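Local coordinates for histidinol-phosphatase (Bordetella pertussis, PDB 3FVV), which probably removes the phosphate from L-histidinol phosphate to give L-histidinol, a late step of histidine biosynthesis, as a magnesium-dependent hydrolase of the HAD superfamily, at residues A[199-204]-A[219-224]. Sequence-based numbering, arbitrary orientation.
Sequences RPIAAN and QVIDLF
A right-handed beta-alpha-beta crossover at the edge of the Rossmann-like HAD sheet pairs Ala202 and Ala203 of strand 199-203 with Val220 and Ile221 of strand 219-221, helix 207-216 making the connection. The strands run parallel, and Ala202 sits in the middle of the pairing: its N binds Gln219 O at 2.9 Å, while its O takes the N-H of Ile221. Asn204 N then reaches Ile221 O at 2.7 Å, nearly straight, and so carries the pairing past the end of the first strand. On the face with Ala202 and Val220, the methyl of Ala202 and CG2 of Val220 stand 4.2 Å apart, and both side chains pack on Ala213 of the connecting helix. The opposite face carries Ile201, Ala203, Gln219 and Ile221. Ile201 lies beside the aliphatic base of Gln219, its CD1 meeting Gln219 CB at 3.4 Å before the glutamine bends away; CG2 of Ile201, anti to the backbone N, meets Ile221 CD1. Strand 180-185 continues the sheet beyond strand 199-203, and Tyr184 packs against Ile201. Past the strands, Asp222 turns its carboxylate to a salt bridge with Arg210. Asn204 anchors the last modelled residues: its ND2 is bonded to the carbonyl of His13, which ties the end of strand 199-203 to the loop that follows strand 5-9. Its amide also lies against the Phe224 ring, the two planes 23° apart, with ND2 3.3 Å from CE2. On the same side chain, OD1 accepts the N-H of Phe224 at 3.2 Å, the donor tilted 28° from the carbonyl plane.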
ATOM      1  N   ARG A 199      -5.049 -18.215   3.911  1.00 19.80           N
ATOM      2  CA  ARG A 199      -4.466 -17.910   5.213  1.00 19.70           C
ATOM      3  C   ARG A 199      -4.386 -16.410   5.503  1.00 19.43           C
ATOM      4  O   ARG A 199      -3.329 -15.778   5.365  1.00 17.21           O
ATOM      5  CB  ARG A 199      -3.076 -18.491   5.316  1.00 21.13           C
ATOM      6  CG  ARG A 199      -2.960 -19.903   4.880  1.00 27.09           C
ATOM      7  CD  ARG A 199      -2.872 -20.867   6.059  1.00 35.11           C
ATOM      8  NE  ARG A 199      -1.640 -21.664   5.926  1.00 40.83           N
ATOM      9  CZ  ARG A 199      -1.549 -22.990   5.910  1.00 43.94           C
ATOM     10  NH1 ARG A 199      -2.629 -23.758   6.054  1.00 47.41           N
ATOM     11  NH2 ARG A 199      -0.344 -23.545   5.785  1.00 44.93           N
ATOM     12  N   PRO A 200      -5.506 -15.834   5.935  1.00 18.64           N
ATOM     13  CA  PRO A 200      -5.516 -14.435   6.336  1.00 18.05           C
ATOM     14  C   PRO A 200      -4.781 -14.218   7.668  1.00 17.83           C
ATOM     15  O   PRO A 200      -5.000 -14.997   8.630  1.00 18.59           O
ATOM     16  CB  PRO A 200      -7.018 -14.139   6.507  1.00 17.44           C
ATOM     17  CG  PRO A 200      -7.614 -15.462   6.850  1.00 17.98           C
ATOM     18  CD  PRO A 200      -6.821 -16.484   6.100  1.00 18.85           C
ATOM     19  N   ILE A 201      -3.971 -13.162   7.745  1.00 15.50           N
ATOM     20  CA  ILE A 201      -3.189 -12.840   8.972  1.00 16.42           C
ATOM     21  C   ILE A 201      -3.460 -11.372   9.277  1.00 15.24           C
ATOM     22  O   ILE A 201      -3.243 -10.506   8.431  1.00 14.90           O
ATOM     23  CB  ILE A 201      -1.625 -12.977   8.784  1.00 16.85           C
ATOM     24  CG1 ILE A 201      -1.211 -14.321   8.120  1.00 20.74           C
ATOM     25  CG2 ILE A 201      -0.912 -12.819  10.078  1.00 16.72           C
ATOM     26  CD1 ILE A 201      -1.589 -15.534   8.900  1.00 23.34           C
ATOM     27  N   ALA A 202      -3.979 -11.111  10.451  1.00 14.37           N
ATOM     28  CA  ALA A 202      -4.240  -9.785  10.919  1.00 14.37           C
ATOM     29  C   ALA A 202      -2.933  -9.329  11.556  1.00 14.36           C
ATOM     30  O   ALA A 202      -2.502  -9.889  12.576  1.00 15.58           O
ATOM     31  CB  ALA A 202      -5.346  -9.822  11.927  1.00 13.89           C
ATOM     32  N   ALA A 203      -2.293  -8.361  10.924  1.00 13.81           N
ATOM     33  CA  ALA A 203      -0.981  -7.847  11.322  1.00 14.18           C
ATOM     34  C   ALA A 203      -1.181  -6.457  11.901  1.00 14.19           C
ATOM     35  O   ALA A 203      -1.740  -5.572  11.232  1.00 13.99           O
ATOM     36  CB  ALA A 203      -0.035  -7.792  10.128  1.00 12.39           C
ATOM     37  N   ASN A 204      -0.733  -6.260  13.138  1.00 13.89           N
ATOM     38  CA  ASN A 204      -0.946  -5.016  13.837  1.00 14.68           C
ATOM     39  C   ASN A 204      -2.431  -4.580  13.732  1.00 15.38           C
ATOM     40  O   ASN A 204      -2.708  -3.427  13.433  1.00 17.71           O
ATOM     41  CB  ASN A 204      -0.015  -3.906  13.290  1.00 13.47           C
ATOM     42  CG  ASN A 204       1.441  -4.376  13.109  1.00 16.37           C
ATOM     43  OD1 ASN A 204       2.047  -4.875  14.052  1.00 13.80           O
ATOM     44  ND2 ASN A 204       1.971  -4.274  11.876  1.00 11.35           N
ATOM     45  N   GLN A 219      -4.927 -15.963  12.388  1.00 26.24           N
ATOM     46  CA  GLN A 219      -3.656 -15.628  13.015  1.00 26.03           C
ATOM     47  C   GLN A 219      -3.564 -14.082  13.188  1.00 24.62           C
ATOM     48  O   GLN A 219      -4.080 -13.350  12.346  1.00 24.39           O
ATOM     49  CB  GLN A 219      -2.546 -16.217  12.132  1.00 27.26           C
ATOM     50  CG  GLN A 219      -1.138 -15.836  12.342  1.00 29.34           C
ATOM     51  CD  GLN A 219      -0.599 -16.450  13.565  1.00 31.91           C
ATOM     52  OE1 GLN A 219      -0.963 -16.063  14.660  1.00 38.61           O
ATOM     53  NE2 GLN A 219       0.232 -17.452  13.406  1.00 35.72           N
ATOM     54  N   VAL A 220      -2.977 -13.622  14.300  1.00 22.94           N
ATOM     55  CA  VAL A 220      -2.769 -12.187  14.617  1.00 22.73           C
ATOM     56  C   VAL A 220      -1.311 -12.032  14.901  1.00 22.06           C
ATOM     57  O   VAL A 220      -0.750 -12.872  15.559  1.00 23.76           O
ATOM     58  CB  VAL A 220      -3.558 -11.724  15.855  1.00 22.49           C
ATOM     59  CG1 VAL A 220      -3.169 -10.315  16.277  1.00 21.32           C
ATOM     60  CG2 VAL A 220      -5.051 -11.799  15.593  1.00 21.88           C
ATOM     61  N   ILE A 221      -0.671 -11.014  14.365  1.00 20.51           N
ATOM     62  CA  ILE A 221       0.701 -10.777  14.678  1.00 19.80           C
ATOM     63  C   ILE A 221       0.873  -9.304  14.927  1.00 19.68           C
ATOM     64  O   ILE A 221       0.458  -8.486  14.129  1.00 20.34           O
ATOM     65  CB  ILE A 221       1.646 -11.189  13.537  1.00 20.20           C
ATOM     66  CG1 ILE A 221       1.408 -12.641  13.124  1.00 20.49           C
ATOM     67  CG2 ILE A 221       3.145 -10.929  13.941  1.00 19.90           C
ATOM     68  CD1 ILE A 221       2.350 -13.029  11.982  1.00 21.77           C
ATOM     69  N   ASP A 222       1.498  -8.963  16.036  1.00 19.42           N
ATOM     70  CA  ASP A 222       1.759  -7.578  16.363  1.00 19.57           C
ATOM     71  C   ASP A 222       3.222  -7.370  16.109  1.00 20.32           C
ATOM     72  O   ASP A 222       4.067  -7.564  16.979  1.00 20.71           O
ATOM     73  CB  ASP A 222       1.321  -7.279  17.786  1.00 19.66           C
ATOM     74  CG  ASP A 222      -0.199  -7.076  17.885  1.00 18.55           C
ATOM     75  OD1 ASP A 222      -0.741  -6.199  17.191  1.00 22.19           O
ATOM     76  OD2 ASP A 222      -0.878  -7.845  18.548  1.00 20.53           O
ATOM     77  N   LEU A 223       3.540  -7.066  14.863  1.00 20.73           N
ATOM     78  CA  LEU A 223       4.961  -6.902  14.446  1.00 22.13           C
ATOM     79  C   LEU A 223       5.653  -5.736  15.134  1.00 23.32           C
ATOM     80  O   LEU A 223       6.845  -5.788  15.338  1.00 25.18           O
ATOM     81  CB  LEU A 223       5.074  -6.678  12.943  1.00 21.42           C
ATOM     82  CG  LEU A 223       4.676  -7.865  12.082  1.00 23.39           C
ATOM     83  CD1 LEU A 223       4.555  -7.468  10.591  1.00 25.93           C
ATOM     84  CD2 LEU A 223       5.664  -9.044  12.243  1.00 24.55           C
ATOM     85  N   PHE A 224       4.945  -4.656  15.404  1.00 24.56           N
ATOM     86  CA  PHE A 224       5.576  -3.519  16.073  1.00 25.78           C
ATOM     87  C   PHE A 224       4.583  -2.705  16.841  1.00 26.86           C
ATOM     88  O   PHE A 224       5.063  -1.899  17.678  1.00 30.41           O
ATOM     89  CB  PHE A 224       6.392  -2.585  15.125  1.00 25.92           C
ATOM     90  CG  PHE A 224       5.809  -2.422  13.753  1.00 23.21           C
ATOM     91  CD1 PHE A 224       6.465  -2.947  12.649  1.00 24.31           C
ATOM     92  CD2 PHE A 224       4.589  -1.821  13.563  1.00 21.18           C
ATOM     93  CE1 PHE A 224       5.927  -2.861  11.368  1.00 22.20           C
ATOM     94  CE2 PHE A 224       4.011  -1.740  12.283  1.00 23.13           C
ATOM     95  CZ  PHE A 224       4.694  -2.256  11.163  1.00 23.20           C
TER